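Local coordinates for protein membrane-anchored mycosin mycp1 (Mycobacterium thermoresistibile, PDB 4HVL) that acts as a subtilisin-like serine protease of the mycosin family, anchored in the membrane and an essential component of the type VII (ESX-1) secretion system, at residues Gly18-Met23 against Ser158-Ala163; Val79-Gly84 against Asn93-Cys98; Asp86-Ala91 against Ala136-Val141; Leu131-Ala136 against Ile179-Cys184; Ala183-Lys186 against Asp192-Gly195. All blocks are in the same frame, centred on the assembly; numbering follows the deposited sequence.

Contact 1 (Gly18-Met23 against Ser158-Ala163)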
# COMPACT_ATOMS: atom_id res chain seq x y z
N GLY A 18 2.97 4.33 -18.62
CA GLY A 18 4.11 3.58 -19.15
C GLY A 18 5.34 3.66 -18.26
O GLY A 18 5.43 4.55 -17.44
N PRO A 19 6.30 2.72 -18.43
CA PRO A 19 7.49 2.72 -17.56
C PRO A 19 8.45 3.88 -17.88
O PRO A 19 8.38 4.45 -18.98
CB PRO A 19 8.15 1.36 -17.87
CG PRO A 19 7.73 1.07 -19.28
CD PRO A 19 6.38 1.68 -19.47
N ASP A 20 9.30 4.22 -16.92
CA ASP A 20 10.36 5.24 -17.11
C ASP A 20 11.34 4.86 -18.20
O ASP A 20 11.91 5.71 -18.86
CB ASP A 20 11.15 5.40 -15.81
CG ASP A 20 12.21 6.48 -15.90
OD1 ASP A 20 11.85 7.66 -16.11
OD2 ASP A 20 13.42 6.15 -15.74
N ASN A 21 11.56 3.56 -18.35
CA ASN A 21 12.40 3.05 -19.42
C ASN A 21 11.86 1.69 -19.87
O ASN A 21 11.10 1.05 -19.15
CB ASN A 21 13.84 2.93 -18.96
CG ASN A 21 13.96 2.25 -17.63
OD1 ASN A 21 13.82 1.02 -17.54
ND2 ASN A 21 14.18 3.03 -16.56
N PRO A 22 12.23 1.25 -21.07
CA PRO A 22 11.56 0.07 -21.62
C PRO A 22 11.72 -1.20 -20.78
O PRO A 22 12.77 -1.41 -20.17
CB PRO A 22 12.25 -0.10 -22.97
CG PRO A 22 12.76 1.25 -23.33
CD PRO A 22 13.18 1.85 -22.03
N MET A 23 10.69 -2.03 -20.77
CA MET A 23 10.58 -3.17 -19.87
C MET A 23 10.05 -4.36 -20.66
O MET A 23 9.17 -4.19 -21.52
CB MET A 23 9.60 -2.90 -18.73
CG MET A 23 9.94 -1.77 -17.77
SD MET A 23 11.42 -2.08 -16.79
CE MET A 23 10.87 -3.27 -15.59
N SER A 158 11.87 3.87 -11.07
CA SER A 158 10.63 3.39 -10.48
C SER A 158 9.89 4.54 -9.72
O SER A 158 8.67 4.67 -9.78
CB SER A 158 10.92 2.18 -9.59
OG SER A 158 9.83 1.86 -8.76
N LEU A 159 10.64 5.41 -9.08
CA LEU A 159 10.04 6.59 -8.41
C LEU A 159 9.54 7.64 -9.41
O LEU A 159 8.52 8.28 -9.19
CB LEU A 159 11.02 7.21 -7.42
CG LEU A 159 11.19 6.42 -6.11
CD1 LEU A 159 12.39 6.94 -5.33
CD2 LEU A 159 9.96 6.46 -5.24
N ARG A 160 10.23 7.79 -10.53
CA ARG A 160 9.70 8.64 -11.58
C ARG A 160 8.37 8.10 -12.15
O ARG A 160 7.42 8.87 -12.32
CB ARG A 160 10.75 8.89 -12.67
CG ARG A 160 11.85 9.86 -12.23
CD ARG A 160 12.68 10.31 -13.42
NE ARG A 160 13.41 9.18 -13.95
CZ ARG A 160 14.62 8.79 -13.52
NH1 ARG A 160 15.24 9.47 -12.57
NH2 ARG A 160 15.21 7.73 -14.07
N SER A 161 8.29 6.80 -12.43
CA SER A 161 7.00 6.22 -12.93
C SER A 161 5.87 6.24 -11.87
O SER A 161 4.68 6.40 -12.19
CB SER A 161 7.21 4.81 -13.49
OG SER A 161 7.46 3.88 -12.46
N LEU A 162 6.26 6.09 -10.61
CA LEU A 162 5.33 6.20 -9.52
C LEU A 162 4.70 7.59 -9.43
O LEU A 162 3.50 7.73 -9.20
CB LEU A 162 6.03 5.90 -8.19
CG LEU A 162 5.07 5.98 -7.02
CD1 LEU A 162 4.02 4.88 -7.12
CD2 LEU A 162 5.84 5.91 -5.70
N ALA A 163 5.52 8.64 -9.58
CA ALA A 163 5.01 9.98 -9.49
C ALA A 163 3.93 10.18 -10.54
O ALA A 163 2.87 10.71 -10.24
CB ALA A 163 6.12 11.00 -9.67
O HOH W 1 9.44 2.54 -14.53
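Two flat groups meet at their edges here: the Asp20 carboxylate sits at the rim of the Arg160 guanidinium, with OD1 almost exactly in the guanidinium plane. The carboxylate itself is turned by 52° against that plane, which means that both of its oxygens are approached from above their own plane. Arg160 grips side-on. Its NE donates to Asp20 OD1 over 3.1 Å in a nearly straight bond (172°), and its NH2 donates to Asp20 OD2 over 2.9 Å, making a two-pronged salt bridge. A bend at chi3 (-66°) swings the guanidinium of Arg160 back to the carboxylate, while the third nitrogen, NH1, is taken by the carbonyl of Asn151; the group is thus fixed on two sides.

The second link is made by water. Asp20 N donates to a water 2.9 Å away, and the same water lies 3.2 Å from Ser161 OG, one helical residue beyond the arginine. The direct approach is loose, Ser161 CB lying 4.1 Å from Asp20 N, and the water joins the backbone N to the hydroxyl. Gly18 O is bonded in turn by Arg164, one turn beyond Arg160.

The contact therefore pins the loop at residues 18-22 onto helix 154-171. At Met23 the chain enters strand 23-25, which pairs antiparallel with strand 138-140, and another flank of the helix carries Leu159 against strand 183-186.

Contact 2 (Val79-Gly84 against Asn93-Cys98)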
# COMPACT_ATOMS: atom_id res chain seq x y z
N VAL A 79 -13.62 -9.63 -7.52
CA VAL A 79 -12.64 -8.53 -7.51
C VAL A 79 -12.81 -7.79 -8.84
O VAL A 79 -12.02 -7.98 -9.75
CB VAL A 79 -11.19 -9.04 -7.35
CG1 VAL A 79 -10.24 -7.90 -7.02
CG2 VAL A 79 -11.11 -10.11 -6.27
N PRO A 80 -13.92 -7.03 -9.00
CA PRO A 80 -14.31 -6.48 -10.30
C PRO A 80 -13.54 -5.21 -10.67
O PRO A 80 -14.14 -4.15 -10.87
CB PRO A 80 -15.81 -6.20 -10.12
CG PRO A 80 -15.93 -5.87 -8.68
CD PRO A 80 -14.97 -6.80 -7.99
N ALA A 81 -12.23 -5.33 -10.77
CA ALA A 81 -11.38 -4.19 -11.03
C ALA A 81 -11.55 -3.60 -12.42
O ALA A 81 -11.92 -4.30 -13.35
CB ALA A 81 -9.92 -4.56 -10.81
N GLU A 82 -11.25 -2.31 -12.54
CA GLU A 82 -11.33 -1.57 -13.80
C GLU A 82 -9.94 -1.07 -14.18
O GLU A 82 -9.09 -0.86 -13.29
CB GLU A 82 -12.34 -0.44 -13.66
CG GLU A 82 -13.77 -0.93 -13.47
CD GLU A 82 -14.73 0.18 -13.05
OE1 GLU A 82 -14.99 1.07 -13.87
OE2 GLU A 82 -15.23 0.17 -11.90
N PRO A 83 -9.67 -0.93 -15.49
CA PRO A 83 -8.36 -0.51 -15.95
C PRO A 83 -7.95 0.87 -15.38
O PRO A 83 -8.71 1.83 -15.48
CB PRO A 83 -8.48 -0.44 -17.49
CG PRO A 83 -9.87 -0.92 -17.84
CD PRO A 83 -10.60 -1.30 -16.59
N GLY A 84 -6.80 0.94 -14.74
CA GLY A 84 -6.26 2.22 -14.27
C GLY A 84 -4.95 2.60 -14.93
O GLY A 84 -4.39 3.64 -14.62
N ASN A 93 -2.87 -2.11 -19.54
CA ASN A 93 -3.95 -1.27 -18.98
C ASN A 93 -4.20 -1.47 -17.47
O ASN A 93 -5.13 -0.89 -16.94
CB ASN A 93 -5.25 -1.47 -19.77
CG ASN A 93 -5.86 -2.85 -19.56
OD1 ASN A 93 -5.37 -3.66 -18.79
ND2 ASN A 93 -6.94 -3.13 -20.28
N GLY A 94 -3.38 -2.29 -16.81
CA GLY A 94 -3.49 -2.51 -15.36
C GLY A 94 -4.32 -3.73 -14.98
O GLY A 94 -4.41 -4.07 -13.80
N MET A 95 -4.87 -4.40 -15.98
CA MET A 95 -5.75 -5.55 -15.78
C MET A 95 -5.07 -6.88 -16.04
O MET A 95 -5.74 -7.87 -16.36
CB MET A 95 -7.00 -5.43 -16.66
CG MET A 95 -7.92 -4.27 -16.31
SD MET A 95 -8.45 -4.22 -14.59
CE MET A 95 -9.27 -5.81 -14.41
N SER A 96 -3.76 -6.92 -15.85
CA SER A 96 -2.98 -8.14 -15.90
C SER A 96 -2.05 -8.20 -14.69
O SER A 96 -1.15 -7.35 -14.54
CB SER A 96 -2.14 -8.16 -17.19
OG SER A 96 -1.46 -9.40 -17.29
N ASP A 97 -2.27 -9.18 -13.82
CA ASP A 97 -1.43 -9.41 -12.66
C ASP A 97 -0.55 -10.60 -12.99
O ASP A 97 -1.05 -11.69 -13.16
CB ASP A 97 -2.28 -9.73 -11.42
CG ASP A 97 -1.46 -9.88 -10.18
OD1 ASP A 97 -0.21 -9.62 -10.24
OD2 ASP A 97 -2.07 -10.19 -9.12
N CYS A 98 0.76 -10.38 -13.06
CA CYS A 98 1.72 -11.43 -13.35
C CYS A 98 2.42 -11.90 -12.05
O CYS A 98 3.22 -12.82 -12.08
CB CYS A 98 2.74 -10.92 -14.38
SG CYS A 98 3.62 -12.16 -15.36
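Met95 and Pro83 bury most of the surface in this contact, with Asn93 third, and they join the edge strand of the parallel subtilisin-fold sheet to an Asx turn in the loop that leads toward helix 102-110. The turn is defined by Asn93 OD1, which accepts from Met95 N over 2.9 Å at an N-H...O angle of 149°. The turn probably helps to present Met95 to strand 82-86.

The methionine is folded, bent at both chi2 (-54°) and chi3 (-59°), and so runs along the backbone of residues 81-83 instead of reaching past it. Its CG rests against the pyrrolidine ring, 4.0 Å from Pro83 CD. The sulfur lies over the peptide link that follows Glu82, with Met95 SD 3.5 Å from Glu82 C, and the methyl continues to Ala81, where Met95 CE and Ala81 CB are 3.9 Å apart.

Asn93 also meets Pro83, its carbonyl O lying 3.4 Å from Pro83 CA and its CB 4.1 Å from Pro83 CB. Glu82 points away from this packing, and its carboxylate makes a salt bridge with Arg127 on the neighbouring strand. Further along, Asp97 bonds the backbone N of His101, a predicted charge-relay residue, and Cys98 is tied by a disulfide to Cys29. Beside the methionine methyl lies one backbone polar atom, Ala81 O, 3.2 Å from Met95 CE.

Contact 3 (Asp86-Ala91 against Ala136-Val141)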
# COMPACT_ATOMS: atom_id res chain seq x y z
N ASP A 86 -1.03 1.05 -16.93
CA ASP A 86 0.15 0.20 -16.77
C ASP A 86 1.40 1.06 -16.86
O ASP A 86 1.58 1.81 -17.83
CB ASP A 86 0.14 -0.84 -17.88
CG ASP A 86 0.89 -2.10 -17.51
OD1 ASP A 86 1.91 -2.05 -16.80
OD2 ASP A 86 0.48 -3.17 -17.99
N PHE A 87 2.25 0.94 -15.85
CA PHE A 87 3.52 1.65 -15.79
C PHE A 87 4.70 0.68 -15.85
O PHE A 87 5.82 1.06 -15.59
CB PHE A 87 3.53 2.51 -14.53
CG PHE A 87 2.46 3.58 -14.53
CD1 PHE A 87 1.14 3.24 -14.36
CD2 PHE A 87 2.78 4.89 -14.76
CE1 PHE A 87 0.15 4.20 -14.42
CE2 PHE A 87 1.79 5.87 -14.81
CZ PHE A 87 0.47 5.51 -14.63
N VAL A 88 4.42 -0.57 -16.22
CA VAL A 88 5.44 -1.62 -16.45
C VAL A 88 5.48 -1.99 -17.92
O VAL A 88 6.52 -1.84 -18.60
CB VAL A 88 5.11 -2.86 -15.58
CG1 VAL A 88 6.03 -4.04 -15.88
CG2 VAL A 88 5.19 -2.46 -14.12
N ASP A 89 4.34 -2.45 -18.42
CA ASP A 89 4.20 -2.73 -19.83
C ASP A 89 3.58 -1.51 -20.53
O ASP A 89 2.47 -1.08 -20.23
CB ASP A 89 3.36 -3.97 -20.06
CG ASP A 89 3.49 -4.52 -21.47
OD1 ASP A 89 3.47 -3.73 -22.44
OD2 ASP A 89 3.62 -5.76 -21.61
N ALA A 90 4.32 -0.98 -21.49
CA ALA A 90 3.93 0.23 -22.17
C ALA A 90 2.61 0.09 -22.92
O ALA A 90 1.96 1.08 -23.16
CB ALA A 90 5.04 0.68 -23.10
N ALA A 91 2.22 -1.14 -23.28
CA ALA A 91 0.96 -1.39 -24.00
C ALA A 91 -0.20 -1.90 -23.11
O ALA A 91 -1.31 -2.17 -23.60
CB ALA A 91 1.23 -2.39 -25.13
N ALA A 136 7.83 -8.29 -10.70
CA ALA A 136 9.02 -9.12 -10.68
C ALA A 136 9.21 -9.97 -11.96
O ALA A 136 10.24 -10.57 -12.14
CB ALA A 136 9.00 -10.01 -9.44
N ALA A 137 8.19 -10.04 -12.82
CA ALA A 137 8.27 -10.83 -14.05
C ALA A 137 8.94 -10.08 -15.22
O ALA A 137 9.26 -10.69 -16.25
CB ALA A 137 6.88 -11.28 -14.47
N PHE A 138 9.12 -8.77 -15.07
CA PHE A 138 9.71 -7.92 -16.10
C PHE A 138 11.07 -7.43 -15.70
O PHE A 138 11.35 -7.25 -14.51
CB PHE A 138 8.82 -6.70 -16.33
CG PHE A 138 7.56 -6.98 -17.08
CD1 PHE A 138 6.56 -7.76 -16.50
CD2 PHE A 138 7.35 -6.43 -18.33
CE1 PHE A 138 5.38 -8.01 -17.19
CE2 PHE A 138 6.18 -6.67 -19.01
CZ PHE A 138 5.19 -7.46 -18.44
N GLN A 139 11.91 -7.17 -16.70
CA GLN A 139 13.24 -6.59 -16.48
C GLN A 139 13.46 -5.41 -17.44
O GLN A 139 12.95 -5.44 -18.57
CB GLN A 139 14.36 -7.62 -16.75
CG GLN A 139 14.45 -8.78 -15.75
CD GLN A 139 14.84 -8.32 -14.36
OE1 GLN A 139 15.73 -7.47 -14.19
NE2 GLN A 139 14.18 -8.88 -13.34
N PRO A 140 14.25 -4.42 -17.01
CA PRO A 140 14.60 -3.32 -17.92
C PRO A 140 15.32 -3.83 -19.16
O PRO A 140 16.16 -4.71 -19.07
CB PRO A 140 15.53 -2.43 -17.07
CG PRO A 140 15.55 -3.03 -15.70
CD PRO A 140 15.13 -4.45 -15.83
N VAL A 141 14.94 -3.32 -20.33
CA VAL A 141 15.63 -3.67 -21.56
C VAL A 141 17.01 -3.06 -21.43
O VAL A 141 17.14 -1.90 -21.02
CB VAL A 141 14.90 -3.12 -22.80
CG1 VAL A 141 15.69 -3.43 -24.06
CG2 VAL A 141 13.51 -3.70 -22.92
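An Asx-turn loop at the end of edge strand 82-86 packs here on strand 138-140, the strand that pairs with the N-terminal strand 23-25, and Val88 and Phe138 carry the contact. One methyl of the valine stands over a face of the phenylalanine ring: Val88 CG1 is 3.7 Å from the ring centroid and 19° off the ring normal, which meets the geometry of a CH-pi contact. The methyl is displaced toward the rim, so its nearest atom is Phe138 CG at 3.5 Å. With CG1 trans to the backbone N (chi1 174°), this branch of Val88 is the one presented to the ring.

Asp89 uses the edge instead. Its OD2 lies in the ring plane, 3.8 Å from Phe138 CE2, with the carboxylate turned by 72° against the ring.

The loop carrying both residues is shaped by Asp86 OD1, which accepts from Val88 N over 3.0 Å and from Asp89 N over 2.9 Å, both donors arriving from the same face of the carboxylate. Asp89 repeats the device, taking Ala91 N on OD1 over 3.0 Å. The other oxygen of Asp86 makes a salt bridge with Arg132, and Met23 and Gln25 of strand 23-25 also touch Phe138.

A carboxylate oxygen facing ring hydrogens at the edge, with a methyl over the face, matches the polarity of an aromatic ring; the electrostatic contribution is probably modest beside the packing.

Contact 4 (Leu131-Ala136 against Ile179-Cys184). With ZN (zinc ion), chain B.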
# COMPACT_ATOMS: atom_id res chain seq x y z
N LEU A 131 -3.84 0.06 -11.20
CA LEU A 131 -2.67 0.62 -11.86
C LEU A 131 -1.51 -0.30 -11.58
O LEU A 131 -1.18 -0.56 -10.40
CB LEU A 131 -2.34 2.00 -11.31
CG LEU A 131 -3.34 3.13 -11.53
CD1 LEU A 131 -4.46 3.11 -10.48
CD2 LEU A 131 -2.61 4.47 -11.48
N ARG A 132 -0.89 -0.84 -12.63
CA ARG A 132 0.28 -1.66 -12.46
C ARG A 132 1.52 -0.75 -12.49
O ARG A 132 1.82 -0.12 -13.50
CB ARG A 132 0.39 -2.79 -13.49
CG ARG A 132 1.72 -3.52 -13.37
CD ARG A 132 1.72 -4.90 -13.97
NE ARG A 132 1.66 -4.84 -15.43
CZ ARG A 132 1.82 -5.89 -16.23
NH1 ARG A 132 2.06 -7.08 -15.72
NH2 ARG A 132 1.71 -5.74 -17.54
N HIS A 133 2.23 -0.72 -11.37
CA HIS A 133 3.48 0.01 -11.25
C HIS A 133 4.71 -0.92 -11.10
O HIS A 133 5.81 -0.51 -11.47
CB HIS A 133 3.42 1.00 -10.10
CG HIS A 133 4.71 1.70 -9.86
ND1 HIS A 133 5.61 1.28 -8.91
CD2 HIS A 133 5.33 2.70 -10.54
CE1 HIS A 133 6.70 2.02 -8.97
NE2 HIS A 133 6.55 2.90 -9.95
N THR A 134 4.53 -2.14 -10.58
CA THR A 134 5.64 -3.08 -10.35
C THR A 134 5.33 -4.46 -10.88
O THR A 134 4.17 -4.87 -10.84
CB THR A 134 5.96 -3.21 -8.84
OG1 THR A 134 6.64 -2.03 -8.41
CG2 THR A 134 6.89 -4.37 -8.53
N SER A 135 6.37 -5.16 -11.36
CA SER A 135 6.32 -6.62 -11.56
C SER A 135 7.69 -7.26 -11.53
O SER A 135 8.58 -6.86 -12.30
CB SER A 135 5.67 -7.01 -12.89
OG SER A 135 5.79 -8.43 -13.10
N ALA A 136 7.83 -8.29 -10.70
CA ALA A 136 9.02 -9.12 -10.68
C ALA A 136 9.21 -9.97 -11.96
O ALA A 136 10.24 -10.57 -12.14
CB ALA A 136 9.00 -10.01 -9.44
N ILE A 179 -1.23 2.83 -2.17
CA ILE A 179 0.08 2.68 -2.78
C ILE A 179 0.84 1.55 -2.07
O ILE A 179 1.24 1.69 -0.92
CB ILE A 179 0.91 3.99 -2.70
CG1 ILE A 179 0.10 5.15 -3.30
CG2 ILE A 179 2.24 3.81 -3.43
CD1 ILE A 179 0.84 6.48 -3.44
N SER A 180 1.00 0.44 -2.77
CA SER A 180 1.71 -0.70 -2.25
C SER A 180 3.22 -0.51 -2.43
O SER A 180 3.99 -1.16 -1.76
CB SER A 180 1.26 -2.01 -2.94
OG SER A 180 -0.14 -2.21 -2.84
N GLU A 181 3.63 0.38 -3.34
CA GLU A 181 5.07 0.60 -3.62
C GLU A 181 5.74 1.16 -2.37
O GLU A 181 5.23 2.09 -1.74
CB GLU A 181 5.25 1.57 -4.80
CG GLU A 181 6.67 2.02 -5.10
CD GLU A 181 7.58 0.87 -5.49
OE1 GLU A 181 7.15 -0.06 -6.18
OE2 GLU A 181 8.76 0.89 -5.08
N ALA A 182 6.88 0.59 -2.00
CA ALA A 182 7.69 1.15 -0.93
C ALA A 182 9.13 1.05 -1.37
O ALA A 182 9.79 0.04 -1.14
CB ALA A 182 7.46 0.42 0.38
N ALA A 183 9.62 2.11 -2.01
CA ALA A 183 10.97 2.13 -2.59
C ALA A 183 11.98 2.60 -1.56
O ALA A 183 11.75 3.60 -0.90
CB ALA A 183 11.02 3.05 -3.78
N CYS A 184 13.10 1.90 -1.47
CA CYS A 184 14.12 2.16 -0.44
C CYS A 184 15.44 2.62 -1.02
O CYS A 184 15.91 2.11 -2.04
CB CYS A 184 14.39 0.88 0.36
SG CYS A 184 12.94 0.26 1.25
ZN ZN B . 5.67 -0.35 -7.53
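Glu181 OE1 binds a zinc ion at 2.0 Å, and the same ion is held from the facing segment by His133 ND1 at 2.1 Å and Thr134 OG1 at 2.1 Å. One further atom, from outside these segments, completes a four-atom set. The two segments therefore meet through the metal: Thr134 OG1 and Glu181 OE1 stand 3.0 Å apart as fellow ligands, with no hydrogen bond between them.

His133 comes in along its ring edge. Glu181 OE1 lies near the imidazole plane, 3.4 Å from His133 ND1, while the carboxylate is turned by 72° against the ring. Only one carboxylate oxygen coordinates, since Glu181 OE2 is 4.1 Å from the zinc ion. The bend of the glutamate at chi2 (62°) curls its chain round the metal, placing Glu181 CB at 3.4 Å from the zinc.

The other imidazole nitrogen, His133 NE2, is bonded to the carbonyl of Ser158 on helix 154-171, so a second-shell acceptor fixes the rotation of the ring. Nearby, Ser180 OG bonds Asp70, a predicted charge-relay residue, and the side chain of Thr134 is about 7 Å from those of Asp70 and His101.

With NE2 donating to a carbonyl, ND1 is the nitrogen left to supply its lone pair to the metal. The zinc probably offsets the negative charge of the glutamate and would make the coordinated threonine hydroxyl more acidic than a free one.

Contact 5 (Ala183-Lys186 against Asp192-Gly195)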
# COMPACT_ATOMS: atom_id res chain seq x y z
N ALA A 183 9.62 2.11 -2.01
CA ALA A 183 10.97 2.13 -2.59
C ALA A 183 11.98 2.60 -1.56
O ALA A 183 11.75 3.60 -0.90
CB ALA A 183 11.02 3.05 -3.78
N CYS A 184 13.10 1.90 -1.47
CA CYS A 184 14.12 2.16 -0.44
C CYS A 184 15.44 2.62 -1.02
O CYS A 184 15.91 2.11 -2.04
CB CYS A 184 14.39 0.88 0.36
SG CYS A 184 12.94 0.26 1.25
N TYR A 185 16.05 3.59 -0.36
CA TYR A 185 17.41 3.99 -0.71
C TYR A 185 18.12 4.58 0.51
O TYR A 185 17.47 4.95 1.49
CB TYR A 185 17.40 4.95 -1.90
CG TYR A 185 16.60 6.23 -1.76
CD1 TYR A 185 15.24 6.26 -2.08
CD2 TYR A 185 17.20 7.42 -1.36
CE1 TYR A 185 14.51 7.42 -1.99
CE2 TYR A 185 16.47 8.60 -1.28
CZ TYR A 185 15.12 8.59 -1.60
OH TYR A 185 14.36 9.75 -1.49
N LYS A 186 19.44 4.65 0.43
CA LYS A 186 20.24 5.16 1.54
C LYS A 186 20.16 6.68 1.60
O LYS A 186 20.21 7.36 0.57
CB LYS A 186 21.69 4.69 1.42
CG LYS A 186 21.79 3.18 1.29
CD LYS A 186 23.16 2.63 1.59
CE LYS A 186 24.24 3.12 0.63
NZ LYS A 186 25.54 3.17 1.34
N ASP A 192 16.59 12.29 -6.65
CA ASP A 192 15.72 13.46 -6.81
C ASP A 192 14.30 12.93 -7.11
O ASP A 192 14.05 12.45 -8.19
CB ASP A 192 16.23 14.45 -7.89
CG ASP A 192 15.21 15.56 -8.22
OD1 ASP A 192 14.17 15.69 -7.51
OD2 ASP A 192 15.41 16.31 -9.23
N GLU A 193 13.41 12.97 -6.13
CA GLU A 193 12.06 12.44 -6.28
C GLU A 193 11.02 13.51 -5.93
O GLU A 193 9.93 13.21 -5.42
CB GLU A 193 11.89 11.21 -5.40
CG GLU A 193 12.16 11.43 -3.90
CD GLU A 193 11.38 10.47 -3.02
OE1 GLU A 193 10.15 10.42 -3.13
OE2 GLU A 193 11.98 9.71 -2.26
N THR A 194 11.41 14.76 -6.17
CA THR A 194 10.57 15.96 -6.07
C THR A 194 9.19 15.75 -6.71
O THR A 194 8.15 16.16 -6.15
CB THR A 194 11.36 17.14 -6.74
OG1 THR A 194 12.46 17.46 -5.88
CG2 THR A 194 10.54 18.38 -6.90
N GLY A 195 9.17 15.07 -7.85
CA GLY A 195 7.94 14.71 -8.52
C GLY A 195 7.00 13.85 -7.70
O GLY A 195 5.79 14.00 -7.84
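Strand 183-186 runs extended past residues 192-195, where loop passes into helix 194-206, but the two backbones stay well apart: the nearest CA atoms, those of Tyr185 and Asp192, are 11.4 Å from each other. Glu193 occupies the N-cap position, and an Asx turn spans it, with Asp192 OD1 accepting from Thr194 N over 3.2 Å. The same oxygen takes the hydroxyl of Thr194, OG1 lying 3.0 Å from Asp192 OD1, and the two donors arrive from opposite faces of the carboxylate plane. That double grip probably steadies the first residue of the helix.

The gap between the backbones is spanned by two long side chains that meet at their polar ends. Tyr185 OH donates to Glu193 OE2 over a short 2.5 Å, the carboxylate oxygen using its anti lone pair. Glu193 OE2 also lies in the plane of the phenol ring, at its edge, 3.4 Å from Tyr185 CE1, while the carboxylate plane is inclined by 56° to the ring. Both side chains leave the backbone with chi1 at 57°, placing CG between N and C; beyond CG the glutamate runs extended (chi2 153°), which lets it reach the phenol. Glu193 OE1 is bonded by the hydroxyls of Ser247 and Tyr251, so both oxygens of this buried carboxylate have hydroxyl partners, an environment that would be expected to stabilise its charge.

Around the pair, strand 183-186 is joined antiparallel to strand 244-247, Trp250 touches both Tyr185 and Glu193, and Leu159 of helix 154-171 packs on Tyr185.

Contact 4 touches or overlaps each of the others. Contact 1 supplies the second shell of its zinc site from helix 154-171, and contact 3 packs beside the metal ligands, Val88 CG2 lying 3.3 Å from His133 O. Contacts 1 and 3, with centres 9 Å apart, are tied by Pro22 O and Val141 N at 2.9 Å. Contact 2 lies on strand 82-86, beside strand 127-132 of contact 4, whereas contact 5 continues strand 183-186 away from the metal; the centres of contacts 2 and 5 are about 26 Å apart. The Thr134 side chain is about 9 Å from another zinc ion; His101 and Ser312, predicted catalytic residues, also bind a zinc ion.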